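Long-range contacts in flavin-nucleotide-binding protein (Mycobacterium smegmatis, PDB 4YBN), which binds flavin-adenine dinucleotide and heme within a split beta-barrel fold and is probably an oxidoreductase related to the pyridoxamine 5'-phosphate oxidases: residues K17-R22 with W161-S166; G51-G56 with A125-F130. All blocks are in the same frame, centred on the assembly; numbering follows the deposited sequence. Where two conformers were deposited one is given.

In the fold
From the N terminus, the chain first passes the flavin and heme pockets and then, at residues 17-22, reaches the start of helix 22-29. Interaction 1 joins this lead-in to strand 161-166, closing a loop of 138 residues that takes in most of the barrel. Interaction 2 lies wholly within that loop: residues 51-56, on strand 44-55, meet the end of helix 116-130 after an excursion of 68 residues. The two loops are therefore nested and do not cross. Interaction 1 brings the N-terminal segment onto the beta sheet; interaction 2 lays a helix against the same sheet. Their centres are about 22 Å apart, yet Arg22 of the first touches Gly56 of the second.

Interaction 1 (K17-R22 with W161-S166); sequences KQSTSR and WSLKLS. With FAD (flavin-adenine dinucleotide), chain K.
Lys17 runs its side chain alongside the end of strand 161-166: CG stands anti to the carbonyl carbon (chi1 -73°), and the extended chain beyond it carries NZ to Ser166. Its CB lies 3.3 Å from Leu165 O and also touches Lys164 CE; CG stays near the same carbonyl oxygen, CD lies about equally far from Lys164 CE and Ser166 OG, and NZ bonds to Ser166 OG at 3.0 Å. The ammonium has a second acceptor in a heme carboxylate, which Lys164 NZ also reaches, so the two lysines converge on an anion that probably offsets their like charges.

The backbones pair around Gln18 and Lys164 in a single bridge. Leu165 N gives a nearly straight bond to Lys17 O (169°), and Ser19 N gives another, 2.9 Å long, to Leu163 O. A water extends the pairing, accepting from Leu163 N and Gln18 NE2 and donating to Ser19 O; the Gln18 amide also bonds to Val11 N through OE1 and Thr9 O through NE2. Ser19 CB packs on Leu165 CD1, while Ser19 OG accepts from Ser21 N to form an ST turn. The Trp161 ring presents CH2 to Thr20 O near the ring plane.

On the strand, Ser162 OG accepts from ribose O2B of FAD and donates to adenine N3A, and Lys164 NZ reaches ribityl O3' at 2.8 Å. The arrangement is that of a cofactor site on a split beta-barrel, with Lys164 serving both the flavin dinucleotide and the heme.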
loop_
_atom_site.group_PDB
_atom_site.type_symbol
_atom_site.label_atom_id
_atom_site.label_comp_id
_atom_site.label_asym_id
_atom_site.label_seq_id
_atom_site.Cartn_x
_atom_site.Cartn_y
_atom_site.Cartn_z
ATOM N N LYS A 17 -16.869 2.848 10.661
ATOM C CA LYS A 17 -16.032 3.056 9.490
ATOM C C LYS A 17 -16.182 1.975 8.397
ATOM O O LYS A 17 -15.656 2.152 7.279
ATOM C CB LYS A 17 -14.583 3.135 9.928
ATOM C CG LYS A 17 -14.273 4.438 10.637
ATOM C CD LYS A 17 -12.949 4.352 11.348
ATOM C CE LYS A 17 -12.629 5.667 12.033
ATOM N NZ LYS A 17 -11.151 5.744 12.204
ATOM N N GLN A 18 -16.864 0.862 8.714
ATOM C CA GLN A 18 -17.136 -0.182 7.717
ATOM C C GLN A 18 -18.177 0.333 6.751
ATOM O O GLN A 18 -19.128 0.972 7.188
ATOM C CB GLN A 18 -17.628 -1.436 8.355
ATOM C CG GLN A 18 -17.838 -2.562 7.348
ATOM C CD GLN A 18 -17.548 -3.954 7.937
ATOM O OE1 GLN A 18 -17.598 -4.172 9.171
ATOM N NE2 GLN A 18 -17.216 -4.905 7.055
ATOM N N SER A 19 -17.956 0.120 5.455
ATOM C CA SER A 19 -18.955 0.422 4.413
ATOM C C SER A 19 -19.345 -0.817 3.641
ATOM O O SER A 19 -18.493 -1.572 3.239
ATOM C CB SER A 19 -18.400 1.444 3.429
ATOM O OG SER A 19 -19.244 1.482 2.254
ATOM N N THR A 20 -20.629 -1.029 3.399
ATOM C CA THR A 20 -21.087 -2.111 2.530
ATOM C C THR A 20 -21.383 -1.671 1.087
ATOM O O THR A 20 -21.983 -2.409 0.326
ATOM C CB THR A 20 -22.382 -2.719 3.084
ATOM O OG1 THR A 20 -23.340 -1.660 3.225
ATOM C CG2 THR A 20 -22.106 -3.410 4.469
ATOM N N SER A 21 -20.987 -0.477 0.696
ATOM C CA SER A 21 -21.233 -0.076 -0.658
ATOM C C SER A 21 -20.215 -0.697 -1.666
ATOM O O SER A 21 -19.004 -0.405 -1.625
ATOM C CB SER A 21 -21.213 1.416 -0.770
ATOM O OG SER A 21 -21.243 1.806 -2.143
ATOM N N ARG A 22 -20.750 -1.503 -2.587
ATOM C CA ARG A 22 -19.982 -2.065 -3.679
ATOM C C ARG A 22 -19.473 -0.971 -4.587
ATOM O O ARG A 22 -18.403 -1.076 -5.218
ATOM C CB ARG A 22 -20.874 -3.051 -4.460
ATOM C CG ARG A 22 -20.235 -3.623 -5.701
ATOM C CD ARG A 22 -18.980 -4.441 -5.410
ATOM N NE ARG A 22 -18.196 -4.535 -6.646
ATOM C CZ ARG A 22 -18.331 -5.515 -7.560
ATOM N NH1 ARG A 22 -17.618 -5.443 -8.689
ATOM N NH2 ARG A 22 -19.139 -6.574 -7.328
ATOM N N TRP A 161 -15.778 -9.819 0.831
ATOM C CA TRP A 161 -14.991 -8.581 0.886
ATOM C C TRP A 161 -15.416 -7.645 1.998
ATOM O O TRP A 161 -16.562 -7.658 2.456
ATOM C CB TRP A 161 -15.019 -7.870 -0.484
ATOM C CG TRP A 161 -16.351 -7.446 -0.996
ATOM C CD1 TRP A 161 -17.168 -8.145 -1.842
ATOM C CD2 TRP A 161 -17.038 -6.227 -0.697
ATOM N NE1 TRP A 161 -18.321 -7.431 -2.079
ATOM C CE2 TRP A 161 -18.254 -6.239 -1.418
ATOM C CE3 TRP A 161 -16.726 -5.107 0.072
ATOM C CZ2 TRP A 161 -19.186 -5.216 -1.331
ATOM C CZ3 TRP A 161 -17.625 -4.087 0.141
ATOM C CH2 TRP A 161 -18.869 -4.146 -0.576
ATOM N N SER A 162 -14.462 -6.842 2.483
ATOM C CA SER A 162 -14.783 -5.865 3.495
ATOM C C SER A 162 -14.142 -4.510 3.087
ATOM O O SER A 162 -13.079 -4.488 2.451
ATOM C CB SER A 162 -14.337 -6.360 4.862
ATOM O OG SER A 162 -12.931 -6.331 4.948
ATOM N N LEU A 163 -14.826 -3.431 3.366
ATOM C CA LEU A 163 -14.321 -2.095 3.059
ATOM C C LEU A 163 -14.333 -1.230 4.320
ATOM O O LEU A 163 -15.372 -1.081 5.056
ATOM C CB LEU A 163 -15.143 -1.466 1.925
ATOM C CG LEU A 163 -14.712 -0.072 1.463
ATOM C CD1 LEU A 163 -13.384 0.001 0.763
ATOM C CD2 LEU A 163 -15.795 0.486 0.581
ATOM N N LYS A 164 -13.203 -0.630 4.608
ATOM C CA LYS A 164 -13.113 0.320 5.757
ATOM C C LYS A 164 -12.645 1.698 5.330
ATOM O O LYS A 164 -11.669 1.848 4.574
ATOM C CB LYS A 164 -12.210 -0.263 6.782
ATOM C CG LYS A 164 -12.179 0.562 8.082
ATOM C CD LYS A 164 -11.645 -0.217 9.284
ATOM C CE LYS A 164 -11.847 0.568 10.599
ATOM N NZ LYS A 164 -11.051 -0.113 11.666
ATOM N N LEU A 165 -13.401 2.707 5.740
ATOM C CA LEU A 165 -13.211 4.085 5.285
ATOM C C LEU A 165 -12.994 5.000 6.500
ATOM O O LEU A 165 -13.857 5.061 7.371
ATOM C CB LEU A 165 -14.444 4.596 4.503
ATOM C CG LEU A 165 -15.084 3.683 3.429
ATOM C CD1 LEU A 165 -16.395 4.266 2.880
ATOM C CD2 LEU A 165 -14.101 3.493 2.272
ATOM N N SER A 166 -11.888 5.740 6.532
ATOM C CA SER A 166 -11.642 6.781 7.541
ATOM C C SER A 166 -11.324 8.082 6.873
ATOM O O SER A 166 -10.267 8.219 6.299
ATOM C CB SER A 166 -10.476 6.403 8.412
ATOM O OG SER A 166 -10.557 7.112 9.634
HETATM P PA FAD K . -10.495 -7.955 13.092
HETATM O O1A FAD K . -11.726 -8.050 13.947
HETATM O O2A FAD K . -9.256 -8.625 13.606
HETATM O O5B FAD K . -10.906 -8.413 11.558
HETATM C C5B FAD K . -12.240 -8.837 11.206
HETATM C C4B FAD K . -12.578 -8.482 9.751
HETATM O O4B FAD K . -12.694 -7.053 9.615
HETATM C C3B FAD K . -11.495 -8.781 8.706
HETATM O O3B FAD K . -11.345 -10.163 8.332
HETATM C C2B FAD K . -11.820 -7.800 7.566
HETATM O O2B FAD K . -12.749 -8.345 6.639
HETATM C C1B FAD K . -12.471 -6.605 8.278
HETATM N N9A FAD K . -11.538 -5.474 8.262
HETATM C C8A FAD K . -10.843 -5.106 9.367
HETATM N N7A FAD K . -10.009 -4.067 9.067
HETATM C C5A FAD K . -10.169 -3.771 7.763
HETATM C C6A FAD K . -9.546 -2.769 6.859
HETATM N N6A FAD K . -8.636 -1.931 7.405
HETATM N N1A FAD K . -9.962 -2.735 5.557
HETATM C C2A FAD K . -10.881 -3.623 5.070
HETATM N N3A FAD K . -11.466 -4.545 5.865
HETATM C C4A FAD K . -11.175 -4.682 7.211
HETATM N N1 FAD K . -5.326 -0.020 13.000
HETATM C C2 FAD K . -4.639 0.097 14.175
HETATM O O2 FAD K . -5.114 -0.610 15.094
HETATM N N3 FAD K . -3.543 0.901 14.307
HETATM C C4 FAD K . -3.012 1.598 13.235
HETATM O O4 FAD K . -1.980 2.327 13.211
HETATM C C4X FAD K . -3.731 1.539 11.943
HETATM N N5 FAD K . -3.278 2.195 10.845
HETATM C C5X FAD K . -3.942 2.057 9.666
HETATM C C6 FAD K . -3.507 2.727 8.571
HETATM C C7 FAD K . -4.211 2.618 7.385
HETATM C C7M FAD K . -3.734 3.330 6.163
HETATM C C8 FAD K . -5.410 1.763 7.254
HETATM C C8M FAD K . -6.125 1.606 5.937
HETATM C C9 FAD K . -5.853 1.098 8.360
HETATM C C9A FAD K . -5.156 1.217 9.554
HETATM N N10 FAD K . -5.592 0.505 10.673
HETATM C C10 FAD K . -4.925 0.661 11.887
HETATM C "C1'" FAD K . -6.825 -0.321 10.613
HETATM C "C2'" FAD K . -6.602 -1.810 10.659
HETATM O "O2'" FAD K . -6.555 -2.290 9.318
HETATM C "C3'" FAD K . -7.826 -2.419 11.348
HETATM O "O3'" FAD K . -9.048 -1.860 10.759
HETATM C "C4'" FAD K . -7.735 -2.202 12.882
HETATM O "O4'" FAD K . -6.514 -2.784 13.423
HETATM C "C5'" FAD K . -8.940 -2.814 13.572
HETATM O "O5'" FAD K . -9.103 -4.133 13.071
HETATM P P FAD K . -10.163 -5.151 13.723
HETATM O O1P FAD K . -11.471 -4.408 13.630
HETATM O O2P FAD K . -9.653 -5.623 15.034
HETATM O O3P FAD K . -10.171 -6.393 12.726
HETATM O O HOH W 1 -17.575 -3.829 4.253
#

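Interaction 2 (G51-G56 with A125-F130); sequences GFGRVG and ALTDRF. With HEM (protoporphyrin IX containing Fe), chain F.
Arg129 reaches from the last turn of helix 116-130 to the backbone of strand 53-55, and its NE gives a hydrogen bond to Arg54 O at 2.9 Å. The bond is bent, 142° at the hydrogen, and the oxygen is tilted out of the guanidinium plane. Val55 CG2 lies over the centre of one guanidinium face, 4.0 Å above it, and Val55 CG1 packs on Ala125 CB. Gly53 makes room for this approach: Arg129 CG lies 3.8 Å from Gly53 CA, while Leu126 CD1, in one of its two conformers, packs against Gly53 N. Phe130 turns its ring to the start of the segment, with CE1 against Phe52 O at 3.2 Å and CZ against Gly51 C near the ring plane.

A second shell helps to fix the guanidinium's rotation. On the helix side Arg129 NH1 bonds weakly to Ala125 O, and the bend of the Arg129 chain at chi2 (47°) folds it back toward that carbonyl. NH2 gives a bond to a water lying in the guanidinium plane, which also donates to Arg54 O and accepts from Gly56 N. The turn after the strand is held by Arg54, whose NH1 bonds to Gly56 O at 2.8 Å and whose NH2 forms a salt bridge with Asp30.

Farther out, Phe130 and Thr127 border the heme, and the Phe130 ring meets Phe100 of the second subunit edge-to-face. Leu126, in the same conformer, touches His62, the axial ligand of the iron, on strand 58-64. Strand 53-55 and the helix segment run at 129° to each other, their axes 7.8 Å apart at closest; strand 58-64 lies beside the former, and helix 134-137 packs on Thr127 of the latter.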
loop_
_atom_site.group_PDB
_atom_site.type_symbol
_atom_site.label_atom_id
_atom_site.label_comp_id
_atom_site.label_asym_id
_atom_site.label_seq_id
_atom_site.Cartn_x
_atom_site.Cartn_y
_atom_site.Cartn_z
ATOM N N GLY A 51 0.671 -5.706 -9.040
ATOM C CA GLY A 51 -0.394 -4.906 -9.707
ATOM C C GLY A 51 -1.687 -5.658 -9.988
ATOM O O GLY A 51 -1.685 -6.844 -10.268
ATOM N N PHE A 52 -2.826 -5.007 -9.878
ATOM C CA PHE A 52 -4.054 -5.707 -10.201
ATOM C C PHE A 52 -4.935 -4.725 -10.996
ATOM O O PHE A 52 -4.767 -3.480 -10.912
ATOM C CB PHE A 52 -4.770 -6.160 -8.955
ATOM C CG PHE A 52 -5.504 -5.064 -8.291
ATOM C CD1 PHE A 52 -4.832 -4.173 -7.406
ATOM C CD2 PHE A 52 -6.847 -4.812 -8.581
ATOM C CE1 PHE A 52 -5.459 -3.065 -6.864
ATOM C CE2 PHE A 52 -7.476 -3.720 -8.038
ATOM C CZ PHE A 52 -6.793 -2.809 -7.200
ATOM N N GLY A 53 -5.899 -5.249 -11.724
ATOM C CA GLY A 53 -6.966 -4.422 -12.282
ATOM C C GLY A 53 -8.317 -5.079 -12.029
ATOM O O GLY A 53 -8.406 -6.312 -11.984
ATOM N N ARG A 54 -9.339 -4.295 -11.749
ATOM C CA ARG A 54 -10.673 -4.788 -11.649
ATOM C C ARG A 54 -11.234 -4.866 -13.069
ATOM O O ARG A 54 -11.321 -3.821 -13.768
ATOM C CB ARG A 54 -11.553 -3.871 -10.813
ATOM C CG ARG A 54 -12.926 -4.481 -10.580
ATOM C CD ARG A 54 -13.905 -3.587 -9.828
ATOM N NE ARG A 54 -14.167 -2.267 -10.442
ATOM C CZ ARG A 54 -15.125 -2.062 -11.354
ATOM N NH1 ARG A 54 -15.936 -3.031 -11.695
ATOM N NH2 ARG A 54 -15.342 -0.869 -11.855
ATOM N N VAL A 55 -11.590 -6.070 -13.496
ATOM C CA VAL A 55 -12.222 -6.297 -14.813
ATOM C C VAL A 55 -13.574 -6.775 -14.509
ATOM O O VAL A 55 -13.774 -7.922 -14.269
ATOM C CB VAL A 55 -11.418 -7.245 -15.658
ATOM C CG1 VAL A 55 -12.047 -7.504 -17.041
ATOM C CG2 VAL A 55 -10.019 -6.662 -15.820
ATOM N N GLY A 56 -14.477 -5.828 -14.436
ATOM C CA GLY A 56 -15.833 -6.105 -14.014
ATOM C C GLY A 56 -15.957 -6.554 -12.573
ATOM O O GLY A 56 -15.634 -5.788 -11.675
ATOM N N ALA A 125 -7.500 -6.257 -21.253
ATOM C CA ALA A 125 -8.311 -5.476 -20.298
ATOM C C ALA A 125 -7.451 -5.021 -19.087
ATOM O O ALA A 125 -7.620 -3.929 -18.620
ATOM C CB ALA A 125 -9.528 -6.229 -19.841
ATOM N N LEU A 126 -6.534 -5.862 -18.626
ATOM C CA LEU A 126 -5.629 -5.519 -17.513
ATOM C C LEU A 126 -4.749 -4.360 -17.912
ATOM O O LEU A 126 -4.672 -3.347 -17.199
ATOM C CB LEU A 126 -4.774 -6.734 -17.067
ATOM C CG LEU A 126 -3.803 -6.545 -15.879
ATOM C CD1 LEU A 126 -4.566 -5.977 -14.713
ATOM C CD2 LEU A 126 -3.036 -7.814 -15.403
ATOM N N THR A 127 -4.118 -4.457 -19.081
ATOM C CA THR A 127 -3.284 -3.340 -19.564
ATOM C C THR A 127 -4.000 -1.980 -19.613
ATOM O O THR A 127 -3.460 -0.966 -19.181
ATOM C CB THR A 127 -2.801 -3.677 -20.968
ATOM O OG1 THR A 127 -1.912 -4.770 -20.847
ATOM C CG2 THR A 127 -2.127 -2.507 -21.631
ATOM N N ASP A 128 -5.225 -1.986 -20.079
ATOM C CA ASP A 128 -6.053 -0.814 -20.131
ATOM C C ASP A 128 -6.496 -0.286 -18.770
ATOM O O ASP A 128 -7.038 0.781 -18.727
ATOM C CB ASP A 128 -7.309 -1.053 -20.970
ATOM C CG ASP A 128 -7.032 -1.033 -22.510
ATOM O OD1 ASP A 128 -5.899 -0.732 -22.964
ATOM O OD2 ASP A 128 -7.954 -1.374 -23.260
ATOM N N ARG A 129 -6.308 -1.048 -17.686
ATOM C CA ARG A 129 -6.483 -0.522 -16.318
ATOM C C ARG A 129 -5.279 0.310 -15.924
ATOM O O ARG A 129 -5.425 1.402 -15.372
ATOM C CB ARG A 129 -6.675 -1.713 -15.297
ATOM C CG ARG A 129 -8.109 -2.062 -15.041
ATOM C CD ARG A 129 -8.841 -2.173 -16.287
ATOM N NE ARG A 129 -10.225 -2.568 -16.153
ATOM C CZ ARG A 129 -10.944 -2.928 -17.210
ATOM N NH1 ARG A 129 -10.370 -2.946 -18.452
ATOM N NH2 ARG A 129 -12.214 -3.251 -17.029
ATOM N N PHE A 130 -4.105 -0.234 -16.206
ATOM C CA PHE A 130 -2.847 0.327 -15.772
ATOM C C PHE A 130 -2.565 1.569 -16.594
ATOM O O PHE A 130 -2.145 2.578 -16.036
ATOM C CB PHE A 130 -1.644 -0.667 -15.923
ATOM C CG PHE A 130 -1.706 -1.907 -15.026
ATOM C CD1 PHE A 130 -2.295 -1.872 -13.748
ATOM C CD2 PHE A 130 -1.137 -3.109 -15.456
ATOM C CE1 PHE A 130 -2.325 -3.010 -12.957
ATOM C CE2 PHE A 130 -1.165 -4.268 -14.659
ATOM C CZ PHE A 130 -1.772 -4.223 -13.416
HETATM C CHA HEM F . 5.994 -9.042 -14.704
HETATM C CHB HEM F . 3.502 -4.944 -14.878
HETATM C CHC HEM F . 1.529 -6.243 -19.114
HETATM C CHD HEM F . 3.868 -10.442 -18.799
HETATM C C1A HEM F . 5.503 -7.807 -14.405
HETATM C C2A HEM F . 5.879 -7.065 -13.256
HETATM C C3A HEM F . 5.150 -5.919 -13.296
HETATM C C4A HEM F . 4.348 -5.950 -14.468
HETATM C CMA HEM F . 5.241 -4.816 -12.270
HETATM C CAA HEM F . 6.864 -7.464 -12.167
HETATM C CBA HEM F . 8.344 -7.420 -12.579
HETATM C CGA HEM F . 9.188 -7.855 -11.400
HETATM O O1A HEM F . 9.905 -7.010 -10.805
HETATM O O2A HEM F . 9.186 -9.051 -11.008
HETATM C C1B HEM F . 2.764 -4.925 -16.074
HETATM C C2B HEM F . 1.983 -3.801 -16.486
HETATM C C3B HEM F . 1.394 -4.137 -17.670
HETATM C C4B HEM F . 1.877 -5.517 -17.993
HETATM C CMB HEM F . 1.796 -2.492 -15.750
HETATM C CAB HEM F . 0.544 -3.183 -18.431
HETATM C CBB HEM F . 0.285 -3.335 -19.719
HETATM C C1C HEM F . 1.957 -7.549 -19.422
HETATM C C2C HEM F . 1.404 -8.386 -20.437
HETATM C C3C HEM F . 2.078 -9.606 -20.359
HETATM C C4C HEM F . 3.045 -9.478 -19.272
HETATM C CMC HEM F . 0.331 -8.001 -21.419
HETATM C CAC HEM F . 1.934 -10.755 -21.274
HETATM C CBC HEM F . 1.304 -10.765 -22.470
HETATM C C1D HEM F . 4.637 -10.362 -17.654
HETATM C C2D HEM F . 5.541 -11.462 -17.251
HETATM C C3D HEM F . 6.125 -11.046 -16.128
HETATM C C4D HEM F . 5.572 -9.726 -15.832
HETATM C CMD HEM F . 5.799 -12.780 -17.936
HETATM C CAD HEM F . 7.153 -11.742 -15.294
HETATM C CBD HEM F . 8.544 -11.154 -15.609
HETATM C CGD HEM F . 9.672 -12.041 -15.114
HETATM O O1D HEM F . 10.419 -12.660 -15.915
HETATM O O2D HEM F . 9.853 -12.164 -13.885
HETATM N NA HEM F . 4.572 -7.113 -15.132
HETATM N NB HEM F . 2.703 -5.896 -17.003
HETATM N NC HEM F . 2.885 -8.267 -18.690
HETATM N ND HEM F . 4.697 -9.352 -16.777
HETATM FE FE HEM F . 3.723 -7.740 -16.842
HETATM O O HOH W 2 -13.961 -2.799 -15.033
#